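Local coordinates for RagB/SusD domain protein (Flavobacterium johnsoniae, PDB 5J5U) that probably binds chitin-derived chains at the outer membrane, as a SusD-like protein of a chitin utilization locus, at residues N38-S52 with L247-S261. Residues are numbered along the deposited sequence; the frame is centred on the assembly and turned at random.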
loop_
_atom_site.group_PDB
_atom_site.type_symbol
_atom_site.label_atom_id
_atom_site.label_comp_id
_atom_site.label_asym_id
_atom_site.label_seq_id
_atom_site.Cartn_x
_atom_site.Cartn_y
_atom_site.Cartn_z
ATOM N N ASN A 38 -3.842 7.834 -0.008
ATOM C CA ASN A 38 -4.311 6.452 -0.137
ATOM C C ASN A 38 -5.605 6.381 -0.959
ATOM O O ASN A 38 -5.620 5.818 -2.076
ATOM C CB ASN A 38 -4.510 5.837 1.273
ATOM C CG ASN A 38 -4.980 4.361 1.263
ATOM O OD1 ASN A 38 -5.225 3.744 0.219
ATOM N ND2 ASN A 38 -5.113 3.803 2.459
ATOM N N LEU A 39 -6.665 6.991 -0.428
ATOM C CA LEU A 39 -7.982 6.888 -1.041
ATOM C C LEU A 39 -8.066 7.621 -2.380
ATOM O O LEU A 39 -8.306 7.011 -3.390
ATOM C CB LEU A 39 -9.071 7.425 -0.083
ATOM C CG LEU A 39 -10.568 7.291 -0.460
ATOM C CD1 LEU A 39 -10.858 5.962 -1.136
ATOM C CD2 LEU A 39 -11.505 7.468 0.743
ATOM N N ILE A 40 -7.845 8.926 -2.383
ATOM C CA ILE A 40 -8.136 9.721 -3.569
ATOM C C ILE A 40 -7.132 9.490 -4.688
ATOM O O ILE A 40 -7.516 9.047 -5.771
ATOM C CB ILE A 40 -8.194 11.249 -3.244
ATOM C CG1 ILE A 40 -9.435 11.573 -2.423
ATOM C CG2 ILE A 40 -8.194 12.057 -4.537
ATOM C CD1 ILE A 40 -9.390 12.937 -1.735
ATOM N N TYR A 41 -5.860 9.794 -4.460
ATOM C CA TYR A 41 -4.911 9.713 -5.577
ATOM C C TYR A 41 -4.422 8.275 -5.848
ATOM O O TYR A 41 -4.650 7.772 -6.955
ATOM C CB TYR A 41 -3.721 10.644 -5.363
ATOM C CG TYR A 41 -3.945 12.059 -5.874
ATOM C CD1 TYR A 41 -4.765 12.311 -6.964
ATOM C CD2 TYR A 41 -3.349 13.145 -5.245
ATOM C CE1 TYR A 41 -4.973 13.606 -7.421
ATOM C CE2 TYR A 41 -3.537 14.445 -5.698
ATOM C CZ TYR A 41 -4.355 14.673 -6.777
ATOM O OH TYR A 41 -4.552 15.962 -7.201
ATOM N N SER A 42 -3.790 7.593 -4.884
ATOM C CA SER A 42 -3.321 6.206 -5.182
ATOM C C SER A 42 -4.490 5.321 -5.583
ATOM O O SER A 42 -4.434 4.641 -6.611
ATOM C CB SER A 42 -2.591 5.561 -3.990
ATOM O OG SER A 42 -1.336 6.164 -3.760
ATOM N N GLY A 43 -5.551 5.381 -4.771
ATOM C CA GLY A 43 -6.765 4.624 -4.984
ATOM C C GLY A 43 -7.474 4.905 -6.292
ATOM O O GLY A 43 -8.025 3.988 -6.901
ATOM N N GLY A 44 -7.490 6.159 -6.726
ATOM C CA GLY A 44 -8.072 6.460 -8.016
ATOM C C GLY A 44 -7.148 6.096 -9.178
ATOM O O GLY A 44 -7.611 5.617 -10.216
ATOM N N PHE A 45 -5.842 6.323 -9.006
ATOM C CA PHE A 45 -4.853 6.046 -10.054
ATOM C C PHE A 45 -4.889 4.556 -10.428
ATOM O O PHE A 45 -4.849 4.199 -11.600
ATOM C CB PHE A 45 -3.415 6.402 -9.622
ATOM C CG PHE A 45 -3.143 7.871 -9.435
ATOM C CD1 PHE A 45 -4.052 8.839 -9.837
ATOM C CD2 PHE A 45 -1.939 8.280 -8.866
ATOM C CE1 PHE A 45 -3.783 10.188 -9.658
ATOM C CE2 PHE A 45 -1.654 9.632 -8.674
ATOM C CZ PHE A 45 -2.577 10.587 -9.078
ATOM N N VAL A 46 -4.938 3.689 -9.422
ATOM C CA VAL A 46 -4.822 2.263 -9.695
ATOM C C VAL A 46 -6.237 1.618 -9.775
ATOM O O VAL A 46 -6.373 0.413 -9.880
ATOM C CB VAL A 46 -3.909 1.585 -8.632
ATOM C CG1 VAL A 46 -4.708 1.201 -7.358
ATOM C CG2 VAL A 46 -3.186 0.399 -9.217
ATOM N N GLN A 47 -7.269 2.466 -9.793
ATOM C CA GLN A 47 -8.639 2.058 -10.036
ATOM C C GLN A 47 -9.116 0.995 -9.042
ATOM O O GLN A 47 -9.809 0.036 -9.399
ATOM C CB GLN A 47 -8.782 1.584 -11.478
ATOM C CG GLN A 47 -8.353 2.646 -12.480
ATOM C CD GLN A 47 -8.679 2.294 -13.957
ATOM O OE1 GLN A 47 -8.811 1.120 -14.327
ATOM N NE2 GLN A 47 -8.791 3.325 -14.799
ATOM N N HIS A 48 -8.725 1.177 -7.784
ATOM C CA HIS A 48 -9.354 0.484 -6.690
ATOM C C HIS A 48 -10.787 1.031 -6.495
ATOM O O HIS A 48 -11.717 0.270 -6.204
ATOM C CB HIS A 48 -8.546 0.669 -5.405
ATOM C CG HIS A 48 -7.463 -0.348 -5.220
ATOM N ND1 HIS A 48 -6.511 -0.243 -4.226
ATOM C CD2 HIS A 48 -7.170 -1.475 -5.902
ATOM C CE1 HIS A 48 -5.686 -1.275 -4.301
ATOM N NE2 HIS A 48 -6.062 -2.032 -5.315
ATOM N N TYR A 49 -10.969 2.347 -6.651
ATOM C CA TYR A 49 -12.283 2.967 -6.382
ATOM C C TYR A 49 -12.793 3.933 -7.456
ATOM O O TYR A 49 -11.997 4.566 -8.182
ATOM C CB TYR A 49 -12.235 3.753 -5.065
ATOM C CG TYR A 49 -11.518 3.074 -3.918
ATOM C CD1 TYR A 49 -12.151 2.099 -3.157
ATOM C CD2 TYR A 49 -10.231 3.438 -3.575
ATOM C CE1 TYR A 49 -11.525 1.498 -2.099
ATOM C CE2 TYR A 49 -9.579 2.837 -2.487
ATOM C CZ TYR A 49 -10.235 1.864 -1.755
ATOM O OH TYR A 49 -9.598 1.249 -0.691
ATOM N N SER A 50 -14.116 4.096 -7.519
ATOM C CA SER A 50 -14.702 5.198 -8.293
ATOM C C SER A 50 -16.113 5.582 -7.794
ATOM O O SER A 50 -16.792 4.790 -7.160
ATOM C CB SER A 50 -14.727 4.831 -9.787
ATOM O OG SER A 50 -14.884 5.990 -10.592
ATOM N N GLY A 51 -16.567 6.796 -8.073
ATOM C CA GLY A 51 -17.925 7.143 -7.704
ATOM C C GLY A 51 -18.133 8.395 -6.887
ATOM O O GLY A 51 -19.063 9.154 -7.157
ATOM N N SER A 52 -17.307 8.590 -5.863
ATOM C CA SER A 52 -17.402 9.785 -5.032
ATOM C C SER A 52 -16.825 11.008 -5.759
ATOM O O SER A 52 -16.038 10.864 -6.691
ATOM C CB SER A 52 -16.675 9.591 -3.703
ATOM O OG SER A 52 -15.281 9.840 -3.822
ATOM N N LEU A 247 -8.334 5.912 7.061
ATOM C CA LEU A 247 -8.920 5.558 5.771
ATOM C C LEU A 247 -10.449 5.603 5.866
ATOM O O LEU A 247 -11.121 6.131 4.963
ATOM C CB LEU A 247 -8.450 4.177 5.310
ATOM C CG LEU A 247 -9.131 3.699 4.035
ATOM C CD1 LEU A 247 -8.858 4.654 2.887
ATOM C CD2 LEU A 247 -8.704 2.264 3.672
ATOM N N SER A 248 -10.990 5.087 6.971
ATOM C CA SER A 248 -12.433 5.159 7.173
ATOM C C SER A 248 -12.852 6.611 7.289
ATOM O O SER A 248 -13.862 7.012 6.742
ATOM C CB SER A 248 -12.871 4.395 8.423
ATOM O OG SER A 248 -12.469 3.041 8.352
ATOM N N TYR A 249 -12.037 7.414 7.951
ATOM C CA TYR A 249 -12.303 8.846 7.986
ATOM C C TYR A 249 -12.514 9.376 6.560
ATOM O O TYR A 249 -13.436 10.154 6.306
ATOM C CB TYR A 249 -11.164 9.597 8.673
ATOM C CG TYR A 249 -11.235 11.092 8.487
ATOM C CD1 TYR A 249 -12.132 11.851 9.227
ATOM C CD2 TYR A 249 -10.407 11.743 7.578
ATOM C CE1 TYR A 249 -12.208 13.213 9.071
ATOM C CE2 TYR A 249 -10.480 13.114 7.405
ATOM C CZ TYR A 249 -11.386 13.842 8.163
ATOM O OH TYR A 249 -11.476 15.201 8.022
ATOM N N GLY A 250 -11.656 8.963 5.630
ATOM C CA GLY A 250 -11.857 9.369 4.243
ATOM C C GLY A 250 -13.172 8.836 3.663
ATOM O O GLY A 250 -13.934 9.573 3.057
ATOM N N PHE A 251 -13.427 7.543 3.854
ATOM C CA PHE A 251 -14.687 6.918 3.441
ATOM C C PHE A 251 -15.927 7.665 3.945
ATOM O O PHE A 251 -16.908 7.803 3.216
ATOM C CB PHE A 251 -14.733 5.465 3.922
ATOM C CG PHE A 251 -13.930 4.514 3.067
ATOM C CD1 PHE A 251 -13.897 4.658 1.685
ATOM C CD2 PHE A 251 -13.222 3.472 3.643
ATOM C CE1 PHE A 251 -13.160 3.774 0.897
ATOM C CE2 PHE A 251 -12.482 2.571 2.861
ATOM C CZ PHE A 251 -12.453 2.725 1.493
ATOM N N ILE A 252 -15.857 8.172 5.177
ATOM C CA ILE A 252 -16.975 8.861 5.841
ATOM C C ILE A 252 -17.073 10.326 5.392
ATOM O O ILE A 252 -18.165 10.852 5.239
ATOM C CB ILE A 252 -16.855 8.762 7.380
ATOM C CG1 ILE A 252 -17.050 7.311 7.815
ATOM C CG2 ILE A 252 -17.910 9.599 8.086
ATOM C CD1 ILE A 252 -16.576 6.998 9.230
ATOM N N SER A 253 -15.944 10.973 5.127
ATOM C CA SER A 253 -15.994 12.348 4.625
ATOM C C SER A 253 -16.412 12.402 3.147
ATOM O O SER A 253 -16.800 13.449 2.654
ATOM C CB SER A 253 -14.656 13.035 4.820
ATOM O OG SER A 253 -14.132 12.662 6.072
ATOM N N ASP A 254 -16.326 11.280 2.447
ATOM C CA ASP A 254 -16.901 11.172 1.106
ATOM C C ASP A 254 -18.393 10.829 1.171
ATOM O O ASP A 254 -19.018 10.510 0.143
ATOM C CB ASP A 254 -16.171 10.124 0.272
ATOM C CG ASP A 254 -14.793 10.583 -0.157
ATOM O OD1 ASP A 254 -14.517 11.801 -0.137
ATOM O OD2 ASP A 254 -13.984 9.718 -0.539
ATOM N N GLU A 255 -18.954 10.888 2.380
ATOM C CA GLU A 255 -20.374 10.585 2.607
ATOM C C GLU A 255 -20.773 9.201 2.099
ATOM O O GLU A 255 -21.864 9.037 1.556
ATOM C CB GLU A 255 -21.252 11.632 1.924
ATOM C CG GLU A 255 -20.961 13.066 2.329
ATOM C CD GLU A 255 -21.879 14.039 1.623
ATOM O OE1 GLU A 255 -23.099 13.773 1.580
ATOM O OE2 GLU A 255 -21.383 15.055 1.089
ATOM N N HIS A 256 -19.891 8.220 2.285
ATOM C CA HIS A 256 -20.138 6.844 1.858
ATOM C C HIS A 256 -20.491 6.818 0.382
ATOM O O HIS A 256 -21.307 6.014 -0.057
ATOM C CB HIS A 256 -21.238 6.196 2.714
ATOM C CG HIS A 256 -20.896 6.142 4.168
ATOM N ND1 HIS A 256 -20.079 5.168 4.706
ATOM C CD2 HIS A 256 -21.208 6.976 5.190
ATOM C CE1 HIS A 256 -19.931 5.385 5.999
ATOM N NE2 HIS A 256 -20.601 6.480 6.318
ATOM N N GLY A 257 -19.866 7.715 -0.376
ATOM C CA GLY A 257 -20.084 7.799 -1.802
ATOM C C GLY A 257 -19.078 7.020 -2.621
ATOM O O GLY A 257 -19.147 7.016 -3.850
ATOM N N ASP A 258 -18.151 6.339 -1.958
ATOM C CA ASP A 258 -17.155 5.563 -2.691
ATOM C C ASP A 258 -17.662 4.157 -2.983
ATOM O O ASP A 258 -18.278 3.530 -2.125
ATOM C CB ASP A 258 -15.831 5.471 -1.922
ATOM C CG ASP A 258 -15.119 6.816 -1.799
ATOM O OD1 ASP A 258 -14.675 7.373 -2.840
ATOM O OD2 ASP A 258 -14.980 7.302 -0.643
ATOM N N HIS A 259 -17.395 3.682 -4.205
ATOM C CA HIS A 259 -17.649 2.297 -4.619
ATOM C C HIS A 259 -16.358 1.682 -5.096
ATOM O O HIS A 259 -15.404 2.401 -5.405
ATOM C CB HIS A 259 -18.662 2.206 -5.758
ATOM C CG HIS A 259 -19.949 2.930 -5.510
ATOM N ND1 HIS A 259 -21.156 2.272 -5.373
ATOM C CD2 HIS A 259 -20.225 4.251 -5.391
ATOM C CE1 HIS A 259 -22.120 3.159 -5.192
ATOM N NE2 HIS A 259 -21.581 4.366 -5.191
ATOM N N PHE A 260 -16.326 0.358 -5.190
ATOM C CA PHE A 260 -15.214 -0.315 -5.847
ATOM C C PHE A 260 -15.319 -0.096 -7.347
ATOM O O PHE A 260 -16.408 0.136 -7.884
ATOM C CB PHE A 260 -15.182 -1.818 -5.503
ATOM C CG PHE A 260 -14.959 -2.088 -4.039
ATOM C CD1 PHE A 260 -13.889 -1.513 -3.375
ATOM C CD2 PHE A 260 -15.814 -2.917 -3.325
ATOM C CE1 PHE A 260 -13.669 -1.741 -2.034
ATOM C CE2 PHE A 260 -15.591 -3.160 -1.972
ATOM C CZ PHE A 260 -14.515 -2.567 -1.327
ATOM N N SER A 261 -14.191 -0.113 -8.035
ATOM C CA SER A 261 -14.232 0.152 -9.465
ATOM C C SER A 261 -14.792 -1.043 -10.242
ATOM O O SER A 261 -14.742 -2.177 -9.767
ATOM C CB SER A 261 -12.841 0.509 -9.968
ATOM O OG SER A 261 -12.031 -0.647 -10.056
#
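A two-stranded antiparallel ribbon, in which Y49 and S50 run against F260 and H259, lies beyond two helices, 38-45 and 247-253, whose perpendicular axes approach to 10.3 Å. S50 and H259 form its hydrogen-bonded pair: S50 N reaches H259 O at 3.0 Å and H259 N returns to S50 O at 3.2 Å, while S261 N adds a further backbone bond to H48 O just beyond. Beneath the ribbon, L39 fills the angle between the helices. With its CG anti to the backbone N (chi1 -174°), it sends CD2 to within 3.6 Å of G250 C and lays CD1 against F251 CE1 (3.8 Å). That same CD1 lies over the rim of one face of the Y49 ring, toward which F251 turns an edge in an offset edge-to-face pair, planes at 80°. At the far end, S52 OG donates to D258 OD1 (2.7 Å) from above the carboxylate plane, and D254 OD2, whose carboxylate H35 also engages, lies 2.6 Å from D258 OD2. Replacing D258 by alanine is likely to leave the S52 hydroxyl without this acceptor and D254 OD2 without its close neighbour. Such is a minimal two-stranded antiparallel sheet within a mainly helical SusD-like fold.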